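Local coordinates for protein uronate isomerase (Caulobacter crescentus, PDB 2Q01) that catalyses the isomerisation of D-glucuronate to D-fructuronate and of D-galacturonate to D-tagaturonate, a step in pentose and glucuronate interconversion, at residues V413-D418 / A427-A432; F163-L168 / R420-I425; G27-V32 / A432-S437; G395-R400 / D436-A441; K33-I38 / D460-L465. All coordinates share one frame; numbering follows the deposited sequence. Where two conformers were deposited one is given.

The five contacts illustrate how distant parts of a long chain gather round helix 425-445 and its neighbour 451-469. Helix 425-445 supplies a segment to contacts 1, 3 and 4, met in that order along its length, and the turn leading into it supplies one to contact 2; contact 5 uses helix 451-469. The partners are helix 19-30, the neighbouring parallel strands 37-39 and 165-169, helix 393-407, and the loop 413-418 between helices 393-407 and 425-445. Contacts 1 and 2 lie about 10 Å apart between centres, contacts 2 and 4 about 22 Å. Contacts 3 and 5 join residues some 400 positions apart, so helix 19-30 and strand 37-39 are packed against the last two helices.

Contact 1 (V413-D418 / A427-A432); sequences VGFNDD and ARHDVA
Phe-415 reaches from a loop onto helix 425-445, where its ring meets Ala-432, His-429 and Arg-428. Its CB stands 4.0 Å from Ala-432 CB. With CG anti to the backbone N (chi1 175°), the ring runs across that methyl, which lies over one face in a CH-pi contact, 3.5 Å from Phe-415 CG. Farther out, Phe-415 CD2 comes over the centre of the imidazole, 3.6 Å from His-429 NE2, in a T-shaped pair with planes at 88°. At the tip, Phe-415 CZ is 3.5 Å from the carbonyl Arg-428 O. Asp-417 OD1 approaches the same imidazole at its edge, 3.2 Å from His-429 CE1, while its hydrogen bond goes to Ser-39 OG. A water accepts from Arg-428 NH1 and donates to Asp-417 O at 2.8 Å. His-429 NE2 is tied to Ile-38 O and Met-396 touches Phe-415, so the loop is lodged among helix 425-445, strand 37-39 and helix 393-407.

Contact 2 (F163-L168 / R420-I425); sequences FNIETL and RAFLSI
Phe-422, in the turn that leads into helix 425-445, sends its ring among three side chains of segment 163-168. A chi1 of 178° swings the ring away from the backbone N and carries it toward them, although its CB starts out in another direction. Phe-422 CE2 lies 3.9 Å from Phe-163 CE2, and the two rings are inclined at 47°, neither stacked nor edge-to-face. The other flank, at Phe-422 CE1, takes the end methyl of Ile-165, with CD1 3.8 Å away, and Leu-168 CD2 at 4.1 Å. Phe-49 adds an edge-to-face partner to the same ring. At Leu-423 it is mainly the backbone that counts: its CA is 4.1 Å from Phe-163 CE2, while its side chain turns to helices 114-126 and 156-162. Ile-425 then brings CD1 to 3.8 Å from Leu-168 CD1, methyl against methyl, and its CG2 borders Ile-165 CD1.

On the opposing segment, a Schellman motif at Asn-164 closes helix 156-162 just after Phe-163, and strand 165-169 follows, lying between strands 37-39 and 192-194 of the parallel sheet. Glu-166 and Thr-167 take their polar groups elsewhere, to Lys-467 and His-192. The side-chain contact is therefore purely apolar and largely buried, so it probably depends on the fit of rings and branched chains.

Contact 3 (G27-V32 / A432-S437); sequences GLYALV and ARRVDS
The carbonyl Arg-433 O is gripped twice by Ser-437, the residue one turn on that packs against Tyr-29: its OG donates at 2.7 Å and its backbone N at 3.0 Å, from opposite faces of the carbonyl plane. Ser-437 OG lies 3.4 Å from Tyr-29 CB. It is also close to Tyr-29 N, but at an angle too poor for a bond. The Tyr-29 ring points away from its own N (chi1 171°) and so runs along helix 425-445 toward Arg-434. Arg-434 CG lies over one ring face, 4.0 Å from the centroid of Tyr-29, in a CH-pi contact. The extended chain continues past the ring, and its guanidinium, tilted 47° to the ring, has Tyr-29 CE2 over one face. Arg-434 NH1 makes only a weak bond to Tyr-29 OH, at 3.2 Å; the stronger partner of the hydroxyl is Asp-430 OD2, while Arg-434 NE forms a salt bridge with Asp-430 and NH2 bonds Glu-11 O. A leucine in place of Tyr-29 would probably leave Asp-430 without this hydroxyl and the aliphatic part of Arg-434 without its ring face. On the Arg-433 side, Val-32 CG1 rests 3.7 Å from Arg-433 CG, while Arg-433 NH1 bonds Leu-35 O. The last part of helix 19-30 and the residues after it thus lie against helix 425-445, with Ile-458 and Thr-462 of helix 451-469 bordering the seam.

Contact 4 (G395-R400 / D436-A441); sequences GMMRFR and DSAFLA
This is a helix-helix contact, mostly apolar but with a charged margin, between helices 393-407 and 425-445. The two short segments run in the same general direction, 40° apart, and their axes come no nearer than 10.1 Å, a spacing that large side chains bridge. Phe-439 and Arg-400 do most of this. Arg-400 CB sits over the centre of the Phe-439 ring, 3.6 Å from the centroid, a CH-pi contact; the backbone Arg-400 O comes to 3.4 Å from Phe-439 CZ. Met-397, bent at chi2 and chi3, curls back so that SD is 3.9 Å from Phe-439 CB. The sulfur stands obliquely beside the ring in a Met-aromatic contact, and Met-397 CE goes on to Ala-438 CB at 4.1 Å. The two are consecutive helices in the C-terminal part of this TIM-barrel-clan protein, joined by the loop that carries 413-418. At the margin, Arg-400 NE and Asp-436 OD2 form a long salt bridge of 3.6 Å, with guanidinium and carboxylate planes 70° apart. A water donates to Asp-436 OD1 at 2.8 Å and accepts weakly from Arg-400 NH1. Phe-399 CE1 lies over one face of that guanidinium. Farther round helix 393-407, Arg-398 NH2 bonds Glu-401 O of the second subunit.

Contact 5 (K33-I38 / D460-L465); sequences KDLPII and DLTYNL
Ile-38 and Tyr-463 meet where strand 37-39, which runs parallel to its neighbour 165-169 in this TIM-barrel family protein, is covered by helix 451-469. Ile-38 CD1 lies over one ring face, 3.9 Å from the centroid of Tyr-463, in a CH-pi contact, and the same methyl is 3.4 Å from Tyr-463 O. Pro-36 adds its CD at 3.7 Å from Tyr-463 CE1, obliquely to the ring. At the root of the tyrosine, Leu-35 CD1 touches Tyr-463 CB and also Thr-462 CG2, the latter at 4.0 Å. Tyr-463 extends opposite its backbone N (chi1 -170°), which lays the ring against the strand, and the far end is fixed by a hydrogen bond of OH with Lys-467 NZ and a weak one with Glu-166. Replacing Tyr-463 by alanine is likely to open a gap beside Pro-36 and Ile-38 and leave Lys-467 without its hydroxyl partner. Behind these residues the helix widens into a pi-type turn, where Leu-465 N reaches back to Asp-460 O at 2.8 Å. Across that turn, Asn-464 ND2 donates to the anti side of Asp-460 OD1, 3.0 Å away, with a bent angle of 135°.

Contact 1 (V413-D418 / A427-A432)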
# COMPACT_ATOMS: atom_id res chain seq x y z
N VAL B 413 13.77 -15.48 -5.01
CA VAL B 413 14.73 -15.97 -6.01
C VAL B 413 15.95 -15.06 -6.22
O VAL B 413 16.72 -15.24 -7.16
CB VAL B 413 14.03 -16.26 -7.39
CG1 VAL B 413 12.90 -17.24 -7.23
CG2 VAL B 413 13.52 -14.98 -8.05
N GLY B 414 16.12 -14.08 -5.33
CA GLY B 414 17.19 -13.11 -5.48
C GLY B 414 16.82 -11.98 -6.43
O GLY B 414 15.70 -11.48 -6.41
N PHE B 415 17.77 -11.60 -7.28
CA PHE B 415 17.63 -10.41 -8.12
C PHE B 415 17.87 -10.72 -9.59
O PHE B 415 18.76 -11.49 -9.94
CB PHE B 415 18.61 -9.32 -7.63
CG PHE B 415 18.64 -8.08 -8.50
CD1 PHE B 415 17.65 -7.12 -8.41
CD2 PHE B 415 19.69 -7.88 -9.40
CE1 PHE B 415 17.68 -5.98 -9.22
CE2 PHE B 415 19.73 -6.74 -10.21
CZ PHE B 415 18.73 -5.80 -10.11
N ASN B 416 17.05 -10.12 -10.45
CA ASN B 416 17.35 -10.03 -11.88
C ASN B 416 17.29 -8.58 -12.33
O ASN B 416 16.49 -7.80 -11.82
CB ASN B 416 16.43 -10.95 -12.71
CG ASN B 416 14.96 -10.55 -12.64
OD1 ASN B 416 14.20 -11.09 -11.84
ND2 ASN B 416 14.56 -9.63 -13.50
N ASP B 417 18.14 -8.21 -13.28
CA ASP B 417 18.25 -6.81 -13.69
C ASP B 417 17.17 -6.37 -14.67
O ASP B 417 16.77 -5.20 -14.65
CB ASP B 417 19.65 -6.51 -14.25
CG ASP B 417 20.09 -7.51 -15.29
OD1 ASP B 417 21.05 -8.26 -15.01
OD2 ASP B 417 19.49 -7.56 -16.39
N ASP B 418 16.72 -7.32 -15.51
CA ASP B 418 15.64 -7.12 -16.49
C ASP B 418 15.83 -5.88 -17.38
O ASP B 418 14.92 -5.06 -17.55
CB ASP B 418 14.27 -7.10 -15.79
CG ASP B 418 13.10 -7.27 -16.75
OD1 ASP B 418 13.20 -8.07 -17.70
OD2 ASP B 418 12.07 -6.58 -16.56
N ALA B 427 26.00 -2.01 -12.35
CA ALA B 427 25.36 -0.93 -11.58
C ALA B 427 24.10 -1.37 -10.85
O ALA B 427 23.92 -1.05 -9.68
CB ALA B 427 25.05 0.25 -12.49
N ARG B 428 23.25 -2.13 -11.55
CA ARG B 428 21.96 -2.58 -11.03
C ARG B 428 22.09 -3.69 -10.00
O ARG B 428 21.34 -3.74 -9.03
CB ARG B 428 21.07 -3.06 -12.18
CG ARG B 428 20.46 -1.93 -12.98
CD ARG B 428 20.01 -2.41 -14.35
NE ARG B 428 19.63 -1.29 -15.21
CZ ARG B 428 18.43 -0.73 -15.24
NH1 ARG B 428 17.46 -1.17 -14.45
NH2 ARG B 428 18.19 0.29 -16.07
N HIS B 429 23.04 -4.59 -10.24
CA HIS B 429 23.36 -5.66 -9.29
C HIS B 429 24.03 -5.14 -8.02
O HIS B 429 23.80 -5.69 -6.95
CB HIS B 429 24.22 -6.74 -9.94
CG HIS B 429 23.41 -7.83 -10.57
ND1 HIS B 429 22.86 -7.72 -11.83
CD2 HIS B 429 23.06 -9.05 -10.11
CE1 HIS B 429 22.20 -8.82 -12.12
NE2 HIS B 429 22.31 -9.65 -11.09
N ASP B 430 24.82 -4.08 -8.15
CA ASP B 430 25.41 -3.41 -6.99
C ASP B 430 24.35 -2.79 -6.08
O ASP B 430 24.45 -2.91 -4.85
CB ASP B 430 26.41 -2.34 -7.41
CG ASP B 430 27.35 -1.95 -6.29
OD1 ASP B 430 27.17 -0.87 -5.69
OD2 ASP B 430 28.26 -2.75 -5.99
N VAL B 431 23.36 -2.13 -6.68
CA VAL B 431 22.22 -1.56 -5.94
C VAL B 431 21.46 -2.65 -5.18
O VAL B 431 21.11 -2.47 -4.02
CB VAL B 431 21.26 -0.80 -6.90
CG1 VAL B 431 19.94 -0.41 -6.22
CG2 VAL B 431 21.93 0.43 -7.44
N ALA B 432 21.23 -3.78 -5.84
CA ALA B 432 20.57 -4.94 -5.22
C ALA B 432 21.32 -5.42 -3.99
O ALA B 432 20.71 -5.69 -2.96
CB ALA B 432 20.46 -6.07 -6.22
O HOH W 1 17.69 -3.73 -12.45

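Contact 2 (F163-L168 / R420-I425)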
# COMPACT_ATOMS: atom_id res chain seq x y z
N PHE B 163 33.03 -7.40 -16.23
CA PHE B 163 31.90 -7.24 -15.32
C PHE B 163 31.71 -8.45 -14.40
O PHE B 163 30.97 -8.37 -13.41
CB PHE B 163 30.60 -6.97 -16.10
CG PHE B 163 30.52 -5.60 -16.73
CD1 PHE B 163 31.35 -4.56 -16.31
CD2 PHE B 163 29.59 -5.35 -17.73
CE1 PHE B 163 31.26 -3.30 -16.89
CE2 PHE B 163 29.48 -4.09 -18.32
CZ PHE B 163 30.32 -3.06 -17.90
N ASN B 164 32.40 -9.54 -14.72
CA ASN B 164 32.37 -10.79 -13.96
C ASN B 164 30.97 -11.41 -14.00
O ASN B 164 30.42 -11.83 -12.99
CB ASN B 164 32.89 -10.61 -12.52
CG ASN B 164 33.32 -11.92 -11.87
OD1 ASN B 164 33.39 -12.01 -10.64
ND2 ASN B 164 33.60 -12.93 -12.68
N ILE B 165 30.40 -11.44 -15.20
CA ILE B 165 29.10 -12.05 -15.39
C ILE B 165 29.30 -13.55 -15.53
O ILE B 165 30.06 -14.00 -16.39
CB ILE B 165 28.33 -11.45 -16.58
CG1 ILE B 165 28.16 -9.94 -16.37
CG2 ILE B 165 26.96 -12.13 -16.74
CD1 ILE B 165 27.85 -9.14 -17.62
N GLU B 166 28.64 -14.30 -14.67
CA GLU B 166 28.69 -15.75 -14.72
C GLU B 166 27.66 -16.28 -15.71
O GLU B 166 28.00 -17.07 -16.59
CB GLU B 166 28.45 -16.33 -13.33
CG GLU B 166 28.59 -17.83 -13.29
CD GLU B 166 29.03 -18.33 -11.94
OE1 GLU B 166 28.31 -19.18 -11.39
OE2 GLU B 166 30.09 -17.89 -11.44
N THR B 167 26.42 -15.82 -15.56
CA THR B 167 25.30 -16.22 -16.42
C THR B 167 24.54 -14.98 -16.86
O THR B 167 24.24 -14.12 -16.03
CB THR B 167 24.34 -17.17 -15.65
OG1 THR B 167 25.05 -18.35 -15.26
CG2 THR B 167 23.13 -17.56 -16.51
N LEU B 168 24.26 -14.89 -18.15
CA LEU B 168 23.37 -13.85 -18.69
C LEU B 168 22.31 -14.50 -19.55
O LEU B 168 22.63 -15.23 -20.49
CB LEU B 168 24.17 -12.83 -19.51
CG LEU B 168 23.44 -11.64 -20.13
CD1 LEU B 168 22.79 -10.77 -19.07
CD2 LEU B 168 24.41 -10.81 -20.95
N ARG B 420 17.81 -3.91 -21.01
CA ARG B 420 18.50 -3.97 -22.30
C ARG B 420 19.86 -3.27 -22.21
O ARG B 420 20.81 -3.65 -22.90
CB ARG B 420 17.63 -3.36 -23.41
CG ARG B 420 18.17 -3.57 -24.82
CD ARG B 420 17.10 -3.52 -25.90
NE ARG B 420 17.69 -3.72 -27.23
CZ ARG B 420 17.90 -4.91 -27.81
NH1 ARG B 420 18.44 -4.97 -29.01
NH2 ARG B 420 17.57 -6.03 -27.18
N ALA B 421 19.96 -2.27 -21.33
CA ALA B 421 21.20 -1.52 -21.10
C ALA B 421 22.25 -2.41 -20.43
O ALA B 421 22.18 -2.69 -19.24
CB ALA B 421 20.92 -0.27 -20.27
N PHE B 422 23.22 -2.84 -21.23
CA PHE B 422 24.21 -3.81 -20.80
C PHE B 422 25.20 -3.23 -19.79
O PHE B 422 25.58 -3.91 -18.84
CB PHE B 422 24.95 -4.36 -22.02
CG PHE B 422 26.04 -5.34 -21.68
CD1 PHE B 422 25.74 -6.57 -21.12
CD2 PHE B 422 27.37 -5.02 -21.94
CE1 PHE B 422 26.75 -7.48 -20.80
CE2 PHE B 422 28.38 -5.92 -21.63
CZ PHE B 422 28.07 -7.15 -21.06
N LEU B 423 25.58 -1.97 -19.99
CA LEU B 423 26.54 -1.29 -19.12
C LEU B 423 26.02 -0.99 -17.72
O LEU B 423 26.81 -0.75 -16.80
CB LEU B 423 27.02 0.01 -19.78
CG LEU B 423 28.36 -0.06 -20.49
CD1 LEU B 423 28.29 -0.82 -21.81
CD2 LEU B 423 28.84 1.35 -20.73
N SER B 424 24.70 -1.01 -17.57
CA SER B 424 24.05 -0.77 -16.29
C SER B 424 23.91 -2.06 -15.47
O SER B 424 23.50 -2.01 -14.32
CB SER B 424 22.67 -0.14 -16.50
OG SER B 424 22.78 1.17 -17.05
N ILE B 425 24.26 -3.20 -16.06
CA ILE B 425 24.14 -4.50 -15.38
C ILE B 425 24.91 -4.59 -14.05
O ILE B 425 24.29 -4.89 -13.02
CB ILE B 425 24.38 -5.73 -16.32
CG1 ILE B 425 23.21 -5.90 -17.29
CG2 ILE B 425 24.61 -7.02 -15.53
CD1 ILE B 425 23.37 -7.06 -18.26

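Contact 3 (G27-V32 / A432-S437)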
# COMPACT_ATOMS: atom_id res chain seq x y z
N GLY B 27 29.69 -4.34 6.22
CA GLY B 27 30.31 -5.64 6.43
C GLY B 27 29.68 -6.77 5.64
O GLY B 27 30.38 -7.65 5.15
N LEU B 28 28.35 -6.73 5.52
CA LEU B 28 27.61 -7.75 4.77
C LEU B 28 27.81 -7.58 3.28
O LEU B 28 27.89 -8.57 2.54
CB LEU B 28 26.11 -7.69 5.11
CG LEU B 28 25.69 -8.08 6.53
CD1 LEU B 28 24.26 -7.71 6.77
CD2 LEU B 28 25.90 -9.56 6.81
N TYR B 29 27.90 -6.33 2.84
CA TYR B 29 28.12 -5.99 1.44
C TYR B 29 29.50 -6.39 0.94
O TYR B 29 29.62 -6.87 -0.18
CB TYR B 29 27.88 -4.49 1.24
CG TYR B 29 28.29 -3.95 -0.11
CD1 TYR B 29 27.60 -4.31 -1.28
CD2 TYR B 29 29.35 -3.06 -0.23
CE1 TYR B 29 27.97 -3.80 -2.52
CE2 TYR B 29 29.73 -2.55 -1.46
CZ TYR B 29 29.03 -2.92 -2.59
OH TYR B 29 29.41 -2.41 -3.81
N ALA B 30 30.52 -6.21 1.79
CA ALA B 30 31.90 -6.63 1.50
C ALA B 30 32.01 -8.14 1.22
O ALA B 30 32.85 -8.58 0.44
CB ALA B 30 32.81 -6.24 2.64
N LEU B 31 31.13 -8.90 1.86
CA LEU B 31 31.04 -10.35 1.73
C LEU B 31 30.48 -10.78 0.38
O LEU B 31 30.51 -11.96 0.04
CB LEU B 31 30.11 -10.87 2.82
CG LEU B 31 30.57 -11.91 3.83
CD1 LEU B 31 31.59 -11.30 4.78
CD2 LEU B 31 29.36 -12.38 4.59
N VAL B 32 29.99 -9.81 -0.39
CA VAL B 32 29.10 -10.08 -1.50
C VAL B 32 29.37 -9.22 -2.76
O VAL B 32 29.03 -9.63 -3.88
CB VAL B 32 27.63 -9.99 -0.98
CG1 VAL B 32 26.75 -9.08 -1.79
CG2 VAL B 32 27.04 -11.38 -0.81
N ALA B 432 21.23 -3.78 -5.84
CA ALA B 432 20.57 -4.94 -5.22
C ALA B 432 21.32 -5.42 -3.99
O ALA B 432 20.71 -5.69 -2.96
CB ALA B 432 20.46 -6.07 -6.22
N ARG B 433 22.64 -5.50 -4.11
CA ARG B 433 23.51 -5.97 -3.03
C ARG B 433 23.58 -5.02 -1.82
O ARG B 433 23.61 -5.49 -0.69
CB ARG B 433 24.89 -6.28 -3.59
CG ARG B 433 24.88 -7.49 -4.52
CD ARG B 433 26.12 -7.60 -5.39
NE ARG B 433 25.99 -8.75 -6.29
CZ ARG B 433 26.98 -9.32 -6.96
NH1 ARG B 433 28.22 -8.87 -6.87
NH2 ARG B 433 26.72 -10.37 -7.72
N ARG B 434 23.56 -3.71 -2.07
CA ARG B 434 23.60 -2.71 -1.00
C ARG B 434 22.29 -2.61 -0.24
O ARG B 434 22.31 -2.46 0.99
CB ARG B 434 23.96 -1.34 -1.56
CG ARG B 434 25.37 -1.26 -2.07
CD ARG B 434 25.71 0.09 -2.64
NE ARG B 434 27.12 0.11 -2.99
CZ ARG B 434 28.07 0.62 -2.21
NH1 ARG B 434 29.33 0.56 -2.60
NH2 ARG B 434 27.76 1.19 -1.05
N VAL B 435 21.18 -2.67 -0.96
CA VAL B 435 19.84 -2.59 -0.37
C VAL B 435 19.53 -3.84 0.47
O VAL B 435 19.01 -3.73 1.58
CB VAL B 435 18.74 -2.34 -1.43
CG1 VAL B 435 17.34 -2.49 -0.84
CG2 VAL B 435 18.90 -0.95 -2.02
N ASP B 436 19.89 -5.01 -0.05
CA ASP B 436 19.80 -6.27 0.70
C ASP B 436 20.69 -6.24 1.94
O ASP B 436 20.30 -6.75 2.99
CB ASP B 436 20.18 -7.47 -0.17
CG ASP B 436 19.10 -7.84 -1.19
OD1 ASP B 436 19.33 -8.80 -1.96
OD2 ASP B 436 18.03 -7.18 -1.22
N SER B 437 21.88 -5.66 1.81
CA SER B 437 22.79 -5.47 2.94
C SER B 437 22.19 -4.53 3.99
O SER B 437 22.28 -4.82 5.18
CB SER B 437 24.14 -4.94 2.49
OG SER B 437 24.81 -5.92 1.73

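Contact 4 (G395-R400 / D436-A441)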
# COMPACT_ATOMS: atom_id res chain seq x y z
N GLY B 395 11.84 0.62 -3.67
CA GLY B 395 11.01 -0.50 -4.12
C GLY B 395 11.49 -1.84 -3.60
O GLY B 395 10.69 -2.63 -3.09
N MET B 396 12.78 -2.10 -3.73
CA MET B 396 13.37 -3.34 -3.24
C MET B 396 13.23 -3.46 -1.73
O MET B 396 13.00 -4.54 -1.20
CB MET B 396 14.85 -3.42 -3.64
CG MET B 396 15.11 -3.14 -5.10
SD MET B 396 16.87 -3.03 -5.48
CE MET B 396 16.86 -3.34 -7.25
N MET B 397 13.36 -2.33 -1.04
CA MET B 397 13.21 -2.29 0.41
C MET B 397 11.79 -2.63 0.81
O MET B 397 11.58 -3.42 1.73
CB MET B 397 13.62 -0.92 0.97
CG MET B 397 13.71 -0.85 2.50
SD MET B 397 15.04 -1.83 3.24
CE MET B 397 16.50 -1.04 2.56
N ARG B 398 10.82 -2.04 0.11
CA ARG B 398 9.39 -2.32 0.36
C ARG B 398 9.06 -3.79 0.13
O ARG B 398 8.34 -4.39 0.93
CB ARG B 398 8.50 -1.42 -0.48
CG ARG B 398 8.30 -0.03 0.10
CD ARG B 398 7.12 0.68 -0.53
NE ARG B 398 7.32 0.96 -1.95
CZ ARG B 398 7.86 2.08 -2.43
NH1 ARG B 398 8.00 2.24 -3.75
NH2 ARG B 398 8.27 3.04 -1.61
N PHE B 399 9.60 -4.36 -0.94
CA PHE B 399 9.51 -5.78 -1.19
C PHE B 399 10.00 -6.57 0.04
O PHE B 399 9.23 -7.33 0.60
CB PHE B 399 10.29 -6.16 -2.45
CG PHE B 399 10.30 -7.64 -2.74
CD1 PHE B 399 11.41 -8.42 -2.43
CD2 PHE B 399 9.20 -8.25 -3.32
CE1 PHE B 399 11.42 -9.79 -2.70
CE2 PHE B 399 9.20 -9.62 -3.59
CZ PHE B 399 10.31 -10.39 -3.28
N ARG B 400 11.24 -6.34 0.46
CA ARG B 400 11.82 -7.01 1.63
C ARG B 400 11.03 -6.80 2.93
O ARG B 400 10.88 -7.73 3.72
CB ARG B 400 13.29 -6.62 1.86
CG ARG B 400 14.29 -7.17 0.83
CD ARG B 400 14.37 -8.70 0.83
NE ARG B 400 15.19 -9.19 -0.28
CZ ARG B 400 15.13 -10.42 -0.81
NH1 ARG B 400 15.93 -10.74 -1.82
NH2 ARG B 400 14.27 -11.32 -0.34
N ASP B 436 19.89 -5.01 -0.05
CA ASP B 436 19.80 -6.27 0.70
C ASP B 436 20.69 -6.24 1.94
O ASP B 436 20.30 -6.75 2.99
CB ASP B 436 20.18 -7.47 -0.17
CG ASP B 436 19.10 -7.84 -1.19
OD1 ASP B 436 19.33 -8.80 -1.96
OD2 ASP B 436 18.03 -7.18 -1.22
N SER B 437 21.88 -5.66 1.81
CA SER B 437 22.79 -5.47 2.94
C SER B 437 22.19 -4.53 3.99
O SER B 437 22.28 -4.82 5.18
CB SER B 437 24.14 -4.94 2.49
OG SER B 437 24.81 -5.92 1.73
N ALA B 438 21.59 -3.43 3.53
CA ALA B 438 20.91 -2.47 4.41
C ALA B 438 19.74 -3.07 5.18
O ALA B 438 19.56 -2.79 6.37
CB ALA B 438 20.45 -1.27 3.60
N PHE B 439 18.95 -3.90 4.50
CA PHE B 439 17.78 -4.52 5.11
C PHE B 439 18.15 -5.54 6.18
O PHE B 439 17.60 -5.53 7.28
CB PHE B 439 16.87 -5.16 4.05
CG PHE B 439 15.72 -5.93 4.62
CD1 PHE B 439 14.65 -5.27 5.22
CD2 PHE B 439 15.72 -7.33 4.58
CE1 PHE B 439 13.58 -5.98 5.76
CE2 PHE B 439 14.65 -8.05 5.13
CZ PHE B 439 13.58 -7.37 5.72
N LEU B 440 19.08 -6.43 5.83
CA LEU B 440 19.65 -7.40 6.77
C LEU B 440 20.32 -6.74 7.98
O LEU B 440 20.18 -7.21 9.11
CB LEU B 440 20.64 -8.30 6.05
CG LEU B 440 20.25 -9.70 5.54
CD1 LEU B 440 18.76 -9.88 5.39
CD2 LEU B 440 20.97 -10.00 4.23
N ALA B 441 21.04 -5.64 7.72
CA ALA B 441 21.68 -4.84 8.77
C ALA B 441 20.71 -4.27 9.78
O ALA B 441 21.02 -4.19 10.97
CB ALA B 441 22.46 -3.72 8.16
O HOH W 2 18.22 -10.03 -4.21

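Contact 5 (K33-I38 / D460-L465)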
# COMPACT_ATOMS: atom_id res chain seq x y z
N LYS B 33 30.05 -8.08 -2.59
CA LYS B 33 30.26 -7.08 -3.65
C LYS B 33 31.04 -7.55 -4.88
O LYS B 33 30.89 -6.99 -5.97
CB LYS B 33 30.90 -5.80 -3.10
CG LYS B 33 32.35 -5.92 -2.66
CD LYS B 33 32.82 -4.65 -1.98
CE LYS B 33 34.09 -4.89 -1.16
NZ LYS B 33 34.24 -3.88 -0.07
N ASP B 34 31.86 -8.58 -4.69
CA ASP B 34 32.77 -9.05 -5.72
C ASP B 34 32.41 -10.45 -6.22
O ASP B 34 33.14 -11.02 -7.02
CB ASP B 34 34.21 -9.01 -5.21
CG ASP B 34 34.78 -7.60 -5.14
OD1 ASP B 34 34.64 -6.85 -6.13
OD2 ASP B 34 35.36 -7.25 -4.09
N LEU B 35 31.29 -10.98 -5.73
CA LEU B 35 30.74 -12.24 -6.25
C LEU B 35 30.32 -12.06 -7.71
O LEU B 35 29.97 -10.95 -8.12
CB LEU B 35 29.54 -12.69 -5.41
CG LEU B 35 29.80 -13.38 -4.06
CD1 LEU B 35 28.49 -13.63 -3.35
CD2 LEU B 35 30.56 -14.69 -4.24
N PRO B 36 30.38 -13.15 -8.50
CA PRO B 36 29.96 -13.04 -9.90
C PRO B 36 28.49 -12.65 -10.04
O PRO B 36 27.67 -12.97 -9.17
CB PRO B 36 30.19 -14.45 -10.46
CG PRO B 36 31.20 -15.06 -9.53
CD PRO B 36 30.84 -14.51 -8.19
N ILE B 37 28.17 -11.95 -11.12
CA ILE B 37 26.80 -11.55 -11.42
C ILE B 37 26.03 -12.70 -12.07
O ILE B 37 26.45 -13.26 -13.09
CB ILE B 37 26.78 -10.28 -12.30
CG1 ILE B 37 27.25 -9.07 -11.50
CG2 ILE B 37 25.39 -10.03 -12.88
CD1 ILE B 37 27.65 -7.88 -12.35
N ILE B 38 24.91 -13.08 -11.47
CA ILE B 38 23.98 -14.03 -12.08
C ILE B 38 22.74 -13.27 -12.50
O ILE B 38 22.02 -12.70 -11.67
CB ILE B 38 23.63 -15.19 -11.13
CG1 ILE B 38 24.89 -15.97 -10.78
CG2 ILE B 38 22.59 -16.11 -11.77
CD1 ILE B 38 24.76 -16.74 -9.51
N ASP B 460 23.55 -16.16 0.05
CA ASP B 460 22.48 -16.97 -0.54
C ASP B 460 21.66 -16.13 -1.51
O ASP B 460 21.56 -16.47 -2.69
CB ASP B 460 21.57 -17.56 0.54
CG ASP B 460 22.07 -18.89 1.07
OD1 ASP B 460 22.94 -19.52 0.42
OD2 ASP B 460 21.59 -19.32 2.14
N LEU B 461 21.13 -15.02 -1.00
CA LEU B 461 20.35 -14.05 -1.78
C LEU B 461 21.04 -13.58 -3.06
O LEU B 461 20.40 -13.42 -4.09
CB LEU B 461 20.00 -12.84 -0.90
CG LEU B 461 18.66 -12.74 -0.15
CD1 LEU B 461 18.15 -14.06 0.41
CD2 LEU B 461 18.75 -11.69 0.96
N THR B 462 22.36 -13.38 -2.97
CA THR B 462 23.15 -12.89 -4.09
C THR B 462 23.46 -13.98 -5.12
O THR B 462 23.32 -13.75 -6.33
CB THR B 462 24.47 -12.24 -3.59
OG1 THR B 462 24.15 -11.15 -2.72
CG2 THR B 462 25.31 -11.71 -4.74
N TYR B 463 23.85 -15.16 -4.65
CA TYR B 463 24.48 -16.14 -5.52
C TYR B 463 23.81 -17.51 -5.53
O TYR B 463 23.45 -18.02 -6.60
CB TYR B 463 25.98 -16.25 -5.17
CG TYR B 463 26.83 -17.04 -6.15
CD1 TYR B 463 27.43 -16.42 -7.24
CD2 TYR B 463 27.06 -18.40 -5.95
CE1 TYR B 463 28.22 -17.15 -8.13
CE2 TYR B 463 27.84 -19.14 -6.84
CZ TYR B 463 28.41 -18.50 -7.92
OH TYR B 463 29.18 -19.24 -8.78
N ASN B 464 23.65 -18.12 -4.36
CA ASN B 464 23.19 -19.51 -4.25
C ASN B 464 21.71 -19.70 -4.57
O ASN B 464 21.34 -20.65 -5.26
CB ASN B 464 23.49 -20.08 -2.87
CG ASN B 464 24.95 -19.99 -2.51
OD1 ASN B 464 25.81 -20.55 -3.19
ND2 ASN B 464 25.25 -19.27 -1.43
N LEU B 465 20.88 -18.80 -4.04
CA LEU B 465 19.43 -18.84 -4.27
C LEU B 465 18.96 -18.53 -5.71
O LEU B 465 18.06 -19.22 -6.18
CB LEU B 465 18.67 -17.99 -3.23
CG LEU B 465 18.09 -18.69 -1.98
CD1 LEU B 465 19.00 -19.75 -1.34
CD2 LEU B 465 17.69 -17.64 -0.95